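Local coordinates for protein GCN5-related N-acetyltransferase (Sphaerobacter thermophilus, PDB 3TT2) that probably works as an acyltransferase, moving an acyl group from coenzyme A to an acceptor that remains unidentified, at residues R50-G54 / L55-Q59; D183-A186 / T187-A190; P203-F206 / E207-L210; S211-Q214 / S215-K218. One frame throughout, in Å; residues are numbered along the deposited sequence.

Contact 1 lies in the N-terminal GNAT region, whereas contacts 2, 3 and 4 sit together in the C-terminal one; the centre of contact 1 is about 30 Å from that of contact 2 and about 19 Å from that of contact 4. Contacts 2 and 3 join helix 184-194 to helix 206-213, their centres about 11 Å apart. Contact 4 follows contact 3 on the same helix, with centres about 12 Å apart, and R217 reaches back to both contact 3 and, weakly, contact 2. Bound solutes lie close to two of them: a sulfate about 4 Å from the D51 side chain and a MES molecule about 6 Å from K218, both probably from the crystallisation liquor.

Contact 1. Residues R50-G54 / L55-Q59; sequences RDWEG and LDLGQ
D51, near the end of helix 45-51, meets the following turn through its backbone: its carbonyl O lies 4.2 Å from CG of L55, while its carboxylate leads away from the turn; a bound sulfate, probably from the crystallisation liquor, lies about 4 Å from the side chain. W52 carries the contact. Its indole is met by two leucines, and the closer is L57, whose CD2 methyl sits over the five-membered ring, 3.5 Å from its centroid and only 9° off the ring normal, a CH-pi contact with one face. The two side chains cross at about a right angle, and CD2 is the L57 atom that meets the ring. L55 approaches obliquely, its CD1 lying 3.8 Å from W52 CD1; with chi1 at 57° its CG stands between the backbone N and the carbonyl carbon, and the branch rises from the turn on the tryptophan side. The polar end of the indole is satisfied from a strand, NE1 being hydrogen-bonded to Y74 OH, and the ring also rests on A23 and I26 of helix 23-36. Past W52, the E53 N to R50 O bond of 3.1 Å closes the turn leaving the helix, and G54 carries the chain into L55. The next helical turn is started by D56 at its N-cap position: OD2 accepts weak bonds from G58 N at 3.0 Å and from Q59 N at 3.5 Å. The whole is a short turn between helix 45-51 and the weakly bonded helix 57-60, folded against one tryptophan, in the segment of the GNAT fold that leads from the first helices into the second strand, here 61-65.

Contact 2. Residues D183-A186 / T187-A190; sequences DERA and TYEA
T187 is tied twice to the carbonyl of D183, one turn back at the start of helix 184-194. Its backbone N bonds to D183 O at 3.0 Å, nearly along the C=O axis, and its hydroxyl OG1 donates to the same oxygen at 2.9 Å from above the carbonyl plane. With chi1 near -77° the OG1 branch lies beside the backbone N, which allows hydroxyl and amide to share one acceptor. The regular helical bonds follow: Y188 N to E184 O at 3.1 Å, E189 N to R185 O at 3.0 Å and A190 N to A186 O at 3.3 Å. The D183 carboxylate turns away from this turn, where OD2 takes a salt bridge from R176 NE and a bond from V179 N. E184 OE1 accepts from G181 N, and Y188 OH bonds to S204 O. R185 bends at chi2 and runs alongside Y188, its guanidinium and the ring 30° apart in plane, with the ring carbons at the guanidinium edge. E189 OE2 stands over one guanidinium face, 3.8 Å from R185 NH2; no N-H points at it, and the salt bridge is long. The guanidinium also makes a cation-pi contact with F206. The carbonyl O of D183, a buried residue, is thus gripped by two donors, whereas R185 and E189 attract each other through charge alone, an interaction probably modest in strength and little directed.

Contact 3. Residues P203-F206 / E207-L210; sequences PSTF and ERWL
This is the first turn of helix 206-213, with T205 at the N-cap position and F206 beginning the helical run. Two backbone bonds set the turn: W209 N to T205 O at 3.1 Å, and L210 N to F206 O at 2.9 Å. The aromatic part is built round F206. Its CG lies anti to the backbone N (chi1 179°), which carries the ring along the flank of the helix to the side chains three and four residues on. L210 covers one ring face; its CG is 4.1 Å from the ring centroid and 18° off the normal, displaced toward the rim, and its CD2 methyl approaches F206 CE1 to 3.8 Å. W209 comes at the F206 ring obliquely, its CE3 lying 3.8 Å from F206 CE1, an apolar contact. On another side of the turn R208 runs back past the cap residue. The stem is extended from CG to NE, its CD passes T205 OG1 at 3.3 Å, and the guanidinium meets that hydroxyl near its plane, NH1 giving it a weak bond of 3.4 Å. CB of S204 lies against CB of R208, 4.2 Å away. Helix 184-194 closes over the aromatic side: Y188 meets the rings of both F206 and W209, and T187 touches W209. The arrangement is an N-terminal helical turn whose i to i+3 and i to i+4 apolar side chains form a stripe, by which one helix of the C-terminal GNAT region packs on the preceding helix.

Contact 4. Residues S211-Q214 / S215-K218; sequences SMTQ and SERK
A local contact, joined by one backbone bond and one side-chain bond, marks the far end of helix 206-213, where the chain turns off through 215-218 on its way to strand 223-228. It rests on T213 and R217, four residues apart. The amide N of R217 bonds to T213 O at 2.9 Å, almost straight down the carbonyl direction, and NE of R217 bonds to T213 OG1 at 3.0 Å with an angle of 155° at the hydrogen. The hydroxyl lies close to the guanidinium plane, so the edge of the group does the touching. Two torsions bring it there: chi1 of T213 (48°) sets OG1 between the backbone N and the carbonyl carbon, and the arginine chain bends back at chi3 (-78°) to turn NE toward it. OG1 has a second partner in W209 O, one turn earlier in the helix, which holds the hydroxyl between the helix and the arginine. NH2 of R217 bonds to L210 O and passes CA of Q214 at 3.6 Å, while NH1 forms a long, weak ion pair with E184. Further along, CG of K218 lies 3.5 Å from Q214 O, and K218 N closes a bond of 3.1 Å to S215 O. The side chains of T213, E216 and R217 all touch W223, at the start of strand 223-228. An arginine just past the helix that reaches back to the T213 hydroxyl and the L210 carbonyl ties the connecting turn to helix 206-213, at the helix-to-strand passage of the second GNAT region.

Contact 1. Residues R50-G54 / L55-Q59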
# COMPACT_ATOMS: atom_id res chain seq x y z
N ARG A 50 8.33 -12.64 0.33
CA ARG A 50 8.59 -11.45 -0.47
C ARG A 50 8.36 -10.17 0.32
O ARG A 50 9.14 -9.22 0.23
CB ARG A 50 7.71 -11.45 -1.72
CG ARG A 50 7.76 -10.13 -2.48
CD ARG A 50 6.81 -10.10 -3.67
NE ARG A 50 7.07 -11.17 -4.62
CZ ARG A 50 6.37 -12.30 -4.69
NH1 ARG A 50 5.36 -12.50 -3.85
NH2 ARG A 50 6.67 -13.22 -5.59
N ASP A 51 7.29 -10.13 1.10
CA ASP A 51 7.00 -8.96 1.93
C ASP A 51 7.96 -8.90 3.13
O ASP A 51 7.95 -7.93 3.89
CB ASP A 51 5.54 -8.95 2.39
CG ASP A 51 4.55 -9.03 1.23
OD1 ASP A 51 4.99 -9.03 0.06
OD2 ASP A 51 3.32 -9.09 1.48
N TRP A 52 8.77 -9.94 3.29
CA TRP A 52 9.78 -9.95 4.34
C TRP A 52 11.12 -9.48 3.82
O TRP A 52 12.10 -9.44 4.57
CB TRP A 52 9.95 -11.35 4.91
CG TRP A 52 8.96 -11.72 5.95
CD1 TRP A 52 8.07 -10.89 6.56
CD2 TRP A 52 8.76 -13.02 6.51
NE1 TRP A 52 7.33 -11.58 7.48
CE2 TRP A 52 7.72 -12.90 7.47
CE3 TRP A 52 9.34 -14.27 6.30
CZ2 TRP A 52 7.27 -13.99 8.22
CZ3 TRP A 52 8.89 -15.34 7.04
CH2 TRP A 52 7.86 -15.20 7.99
N GLU A 53 11.16 -9.14 2.53
CA GLU A 53 12.40 -8.72 1.90
C GLU A 53 12.92 -7.46 2.56
O GLU A 53 14.11 -7.37 2.89
CB GLU A 53 12.23 -8.53 0.38
CG GLU A 53 12.16 -9.85 -0.42
CD GLU A 53 12.50 -9.70 -1.90
OE1 GLU A 53 12.73 -8.56 -2.37
OE2 GLU A 53 12.54 -10.73 -2.61
N GLY A 54 12.04 -6.49 2.76
CA GLY A 54 12.45 -5.27 3.43
C GLY A 54 12.82 -5.40 4.89
O GLY A 54 13.94 -5.07 5.29
N LEU A 55 11.90 -5.93 5.69
CA LEU A 55 11.97 -5.78 7.15
C LEU A 55 13.01 -6.61 7.91
O LEU A 55 13.50 -7.63 7.42
CB LEU A 55 10.58 -5.91 7.79
CG LEU A 55 9.72 -7.15 7.60
CD1 LEU A 55 10.30 -8.33 8.34
CD2 LEU A 55 8.35 -6.85 8.12
N ASP A 56 13.30 -6.17 9.14
CA ASP A 56 14.14 -6.91 10.06
C ASP A 56 13.21 -7.84 10.83
O ASP A 56 12.37 -7.39 11.62
CB ASP A 56 14.82 -5.92 11.03
CG ASP A 56 15.76 -6.59 12.05
OD1 ASP A 56 16.55 -5.84 12.69
OD2 ASP A 56 15.72 -7.83 12.23
N LEU A 57 13.37 -9.14 10.62
CA LEU A 57 12.45 -10.10 11.19
C LEU A 57 12.53 -10.09 12.71
O LEU A 57 11.51 -10.20 13.39
CB LEU A 57 12.73 -11.49 10.65
CG LEU A 57 12.32 -11.72 9.20
CD1 LEU A 57 12.98 -12.99 8.66
CD2 LEU A 57 10.81 -11.80 9.11
N GLY A 58 13.75 -9.93 13.22
CA GLY A 58 13.96 -10.00 14.66
C GLY A 58 13.24 -8.88 15.37
O GLY A 58 12.48 -9.12 16.31
N GLN A 59 13.52 -7.65 14.94
CA GLN A 59 12.93 -6.45 15.52
C GLN A 59 11.55 -5.96 15.03
O GLN A 59 10.79 -5.39 15.80
CB GLN A 59 13.96 -5.32 15.50
CG GLN A 59 15.35 -5.71 16.07
CD GLN A 59 15.29 -6.43 17.43
OE1 GLN A 59 14.31 -6.33 18.17
NE2 GLN A 59 16.36 -7.15 17.75

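Contact 2. Residues D183-A186 / T187-A190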
# COMPACT_ATOMS: atom_id res chain seq x y z
N ASP A 183 14.99 10.48 -19.13
CA ASP A 183 13.80 10.98 -18.48
C ASP A 183 13.78 10.93 -16.96
O ASP A 183 12.80 11.34 -16.34
CB ASP A 183 12.56 10.30 -19.09
CG ASP A 183 12.39 10.63 -20.57
OD1 ASP A 183 13.05 11.57 -21.06
OD2 ASP A 183 11.58 9.96 -21.25
N GLU A 184 14.86 10.45 -16.35
CA GLU A 184 14.92 10.31 -14.88
C GLU A 184 14.51 11.55 -14.09
O GLU A 184 13.52 11.54 -13.37
CB GLU A 184 16.30 9.82 -14.43
CG GLU A 184 16.45 8.31 -14.37
CD GLU A 184 16.86 7.70 -15.70
OE1 GLU A 184 17.18 8.44 -16.65
OE2 GLU A 184 16.85 6.46 -15.80
N ARG A 185 15.28 12.63 -14.20
CA ARG A 185 15.06 13.80 -13.36
C ARG A 185 13.71 14.43 -13.65
O ARG A 185 13.00 14.83 -12.74
CB ARG A 185 16.18 14.83 -13.55
CG ARG A 185 16.03 16.13 -12.74
CD ARG A 185 16.98 16.18 -11.52
NE ARG A 185 16.76 17.37 -10.68
CZ ARG A 185 15.96 17.42 -9.62
NH1 ARG A 185 15.28 16.35 -9.25
NH2 ARG A 185 15.83 18.54 -8.92
N ALA A 186 13.37 14.50 -14.93
CA ALA A 186 12.15 15.18 -15.38
C ALA A 186 10.91 14.47 -14.87
O ALA A 186 9.92 15.12 -14.54
CB ALA A 186 12.12 15.25 -16.88
N THR A 187 10.97 13.15 -14.83
CA THR A 187 9.86 12.31 -14.39
C THR A 187 9.68 12.46 -12.91
O THR A 187 8.57 12.60 -12.40
CB THR A 187 10.16 10.84 -14.66
OG1 THR A 187 9.98 10.56 -16.05
CG2 THR A 187 9.23 9.96 -13.86
N TYR A 188 10.80 12.42 -12.21
CA TYR A 188 10.81 12.66 -10.78
C TYR A 188 10.17 14.00 -10.39
O TYR A 188 9.45 14.07 -9.39
CB TYR A 188 12.25 12.62 -10.28
CG TYR A 188 12.36 13.20 -8.91
CD1 TYR A 188 11.93 12.50 -7.80
CD2 TYR A 188 12.88 14.49 -8.71
CE1 TYR A 188 12.02 13.03 -6.53
CE2 TYR A 188 12.99 15.03 -7.45
CZ TYR A 188 12.55 14.30 -6.37
OH TYR A 188 12.63 14.81 -5.10
N GLU A 189 10.43 15.05 -11.15
CA GLU A 189 9.88 16.37 -10.83
C GLU A 189 8.38 16.41 -11.00
O GLU A 189 7.66 17.07 -10.26
CB GLU A 189 10.52 17.46 -11.71
CG GLU A 189 11.96 17.75 -11.37
CD GLU A 189 12.61 18.73 -12.34
OE1 GLU A 189 12.03 18.99 -13.43
OE2 GLU A 189 13.71 19.23 -12.02
N ALA A 190 7.91 15.69 -12.01
CA ALA A 190 6.50 15.65 -12.33
C ALA A 190 5.75 14.86 -11.28
O ALA A 190 4.63 15.19 -10.93
CB ALA A 190 6.30 15.05 -13.69

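Contact 3. Residues P203-F206 / E207-L210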
# COMPACT_ATOMS: atom_id res chain seq x y z
N PRO A 203 7.26 13.63 0.86
CA PRO A 203 8.14 14.07 -0.22
C PRO A 203 9.45 13.28 -0.14
O PRO A 203 10.07 13.23 0.93
CB PRO A 203 8.39 15.55 0.10
CG PRO A 203 7.27 15.95 1.02
CD PRO A 203 6.96 14.72 1.81
N SER A 204 9.88 12.71 -1.26
CA SER A 204 11.16 12.01 -1.34
C SER A 204 12.12 12.91 -2.09
O SER A 204 11.72 13.58 -3.04
CB SER A 204 11.02 10.69 -2.10
OG SER A 204 10.15 9.80 -1.43
N THR A 205 13.38 12.92 -1.70
CA THR A 205 14.36 13.63 -2.50
C THR A 205 14.62 12.82 -3.76
O THR A 205 14.08 11.73 -3.93
CB THR A 205 15.65 13.81 -1.75
OG1 THR A 205 16.11 12.54 -1.31
CG2 THR A 205 15.41 14.70 -0.55
N PHE A 206 15.46 13.34 -4.64
CA PHE A 206 15.70 12.70 -5.92
C PHE A 206 16.50 11.41 -5.78
O PHE A 206 16.20 10.41 -6.42
CB PHE A 206 16.37 13.67 -6.89
CG PHE A 206 16.67 13.08 -8.23
CD1 PHE A 206 15.67 12.46 -8.97
CD2 PHE A 206 17.94 13.15 -8.76
CE1 PHE A 206 15.94 11.91 -10.21
CE2 PHE A 206 18.21 12.61 -10.00
CZ PHE A 206 17.21 11.99 -10.72
N GLU A 207 17.53 11.43 -4.94
CA GLU A 207 18.33 10.23 -4.76
C GLU A 207 17.51 9.11 -4.13
O GLU A 207 17.65 7.94 -4.52
CB GLU A 207 19.60 10.52 -3.96
CG GLU A 207 20.54 11.50 -4.66
CD GLU A 207 20.09 12.95 -4.54
OE1 GLU A 207 19.50 13.31 -3.50
OE2 GLU A 207 20.34 13.74 -5.48
N ARG A 208 16.66 9.46 -3.17
CA ARG A 208 15.75 8.50 -2.54
C ARG A 208 14.86 7.86 -3.59
O ARG A 208 14.69 6.64 -3.63
CB ARG A 208 14.88 9.19 -1.49
CG ARG A 208 15.50 9.29 -0.10
CD ARG A 208 14.79 10.34 0.75
NE ARG A 208 15.21 10.32 2.15
CZ ARG A 208 16.31 10.90 2.62
NH1 ARG A 208 17.12 11.56 1.81
NH2 ARG A 208 16.60 10.82 3.92
N TRP A 209 14.27 8.70 -4.44
CA TRP A 209 13.40 8.22 -5.49
C TRP A 209 14.13 7.29 -6.44
O TRP A 209 13.61 6.25 -6.82
CB TRP A 209 12.81 9.40 -6.23
CG TRP A 209 11.91 9.02 -7.35
CD1 TRP A 209 10.60 8.66 -7.25
CD2 TRP A 209 12.24 8.97 -8.73
NE1 TRP A 209 10.10 8.39 -8.50
CE2 TRP A 209 11.09 8.57 -9.43
CE3 TRP A 209 13.41 9.23 -9.46
CZ2 TRP A 209 11.07 8.42 -10.81
CZ3 TRP A 209 13.39 9.07 -10.83
CH2 TRP A 209 12.23 8.68 -11.49
N LEU A 210 15.36 7.65 -6.79
CA LEU A 210 16.21 6.81 -7.63
C LEU A 210 16.42 5.41 -7.08
O LEU A 210 16.40 4.44 -7.82
CB LEU A 210 17.57 7.46 -7.85
CG LEU A 210 17.67 8.56 -8.90
CD1 LEU A 210 19.13 8.83 -9.21
CD2 LEU A 210 16.89 8.19 -10.16

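Contact 4. Residues S211-Q214 / S215-K218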
# COMPACT_ATOMS: atom_id res chain seq x y z
N SER A 211 16.66 5.31 -5.78
CA SER A 211 16.98 4.02 -5.19
C SER A 211 15.72 3.19 -5.01
O SER A 211 15.78 1.96 -5.02
CB SER A 211 17.66 4.22 -3.84
OG SER A 211 18.78 5.08 -3.98
N MSE A 212 14.58 3.85 -4.85
CA MSE A 212 13.33 3.14 -4.67
C MSE A 212 12.83 2.57 -5.98
O MSE A 212 12.15 1.54 -6.01
CB MSE A 212 12.27 4.06 -4.10
CG MSE A 212 12.34 4.28 -2.62
SE MSE A 212 10.78 5.25 -2.00
CE MSE A 212 11.06 6.96 -2.89
N THR A 213 13.14 3.26 -7.06
CA THR A 213 12.65 2.84 -8.35
C THR A 213 13.65 2.05 -9.19
O THR A 213 13.31 1.63 -10.29
CB THR A 213 12.18 4.04 -9.14
OG1 THR A 213 13.18 5.05 -9.07
CG2 THR A 213 10.87 4.56 -8.56
N GLN A 214 14.86 1.84 -8.67
CA GLN A 214 15.93 1.21 -9.44
C GLN A 214 15.51 -0.09 -10.11
O GLN A 214 15.86 -0.35 -11.26
CB GLN A 214 17.15 0.95 -8.57
CG GLN A 214 18.27 0.29 -9.34
CD GLN A 214 19.59 0.31 -8.60
OE1 GLN A 214 19.71 0.91 -7.53
NE2 GLN A 214 20.60 -0.34 -9.17
N SER A 215 14.75 -0.91 -9.38
CA SER A 215 14.21 -2.13 -9.94
C SER A 215 13.26 -1.81 -11.10
O SER A 215 13.45 -2.31 -12.21
CB SER A 215 13.47 -2.92 -8.87
OG SER A 215 12.31 -2.21 -8.48
N GLU A 216 12.25 -0.98 -10.83
CA GLU A 216 11.17 -0.73 -11.80
C GLU A 216 11.59 0.01 -13.08
O GLU A 216 10.87 -0.06 -14.08
CB GLU A 216 10.03 0.05 -11.14
CG GLU A 216 9.74 -0.33 -9.71
CD GLU A 216 8.91 0.72 -9.01
OE1 GLU A 216 9.12 0.91 -7.79
OE2 GLU A 216 8.06 1.37 -9.68
N ARG A 217 12.72 0.71 -13.03
CA ARG A 217 13.22 1.44 -14.20
C ARG A 217 14.01 0.57 -15.17
O ARG A 217 14.41 1.02 -16.25
CB ARG A 217 14.06 2.64 -13.76
CG ARG A 217 13.25 3.69 -13.07
CD ARG A 217 14.07 4.90 -12.72
NE ARG A 217 14.89 4.69 -11.54
CZ ARG A 217 16.22 4.67 -11.57
NH1 ARG A 217 16.85 4.85 -12.72
NH2 ARG A 217 16.92 4.50 -10.45
N LYS A 218 14.23 -0.69 -14.78
CA LYS A 218 14.81 -1.71 -15.65
C LYS A 218 13.69 -2.33 -16.50
O LYS A 218 13.93 -3.25 -17.28
CB LYS A 218 15.53 -2.78 -14.83
CG LYS A 218 16.74 -2.26 -14.05
CD LYS A 218 17.53 -3.39 -13.35
CE LYS A 218 16.65 -4.21 -12.40
NZ LYS A 218 17.40 -5.25 -11.61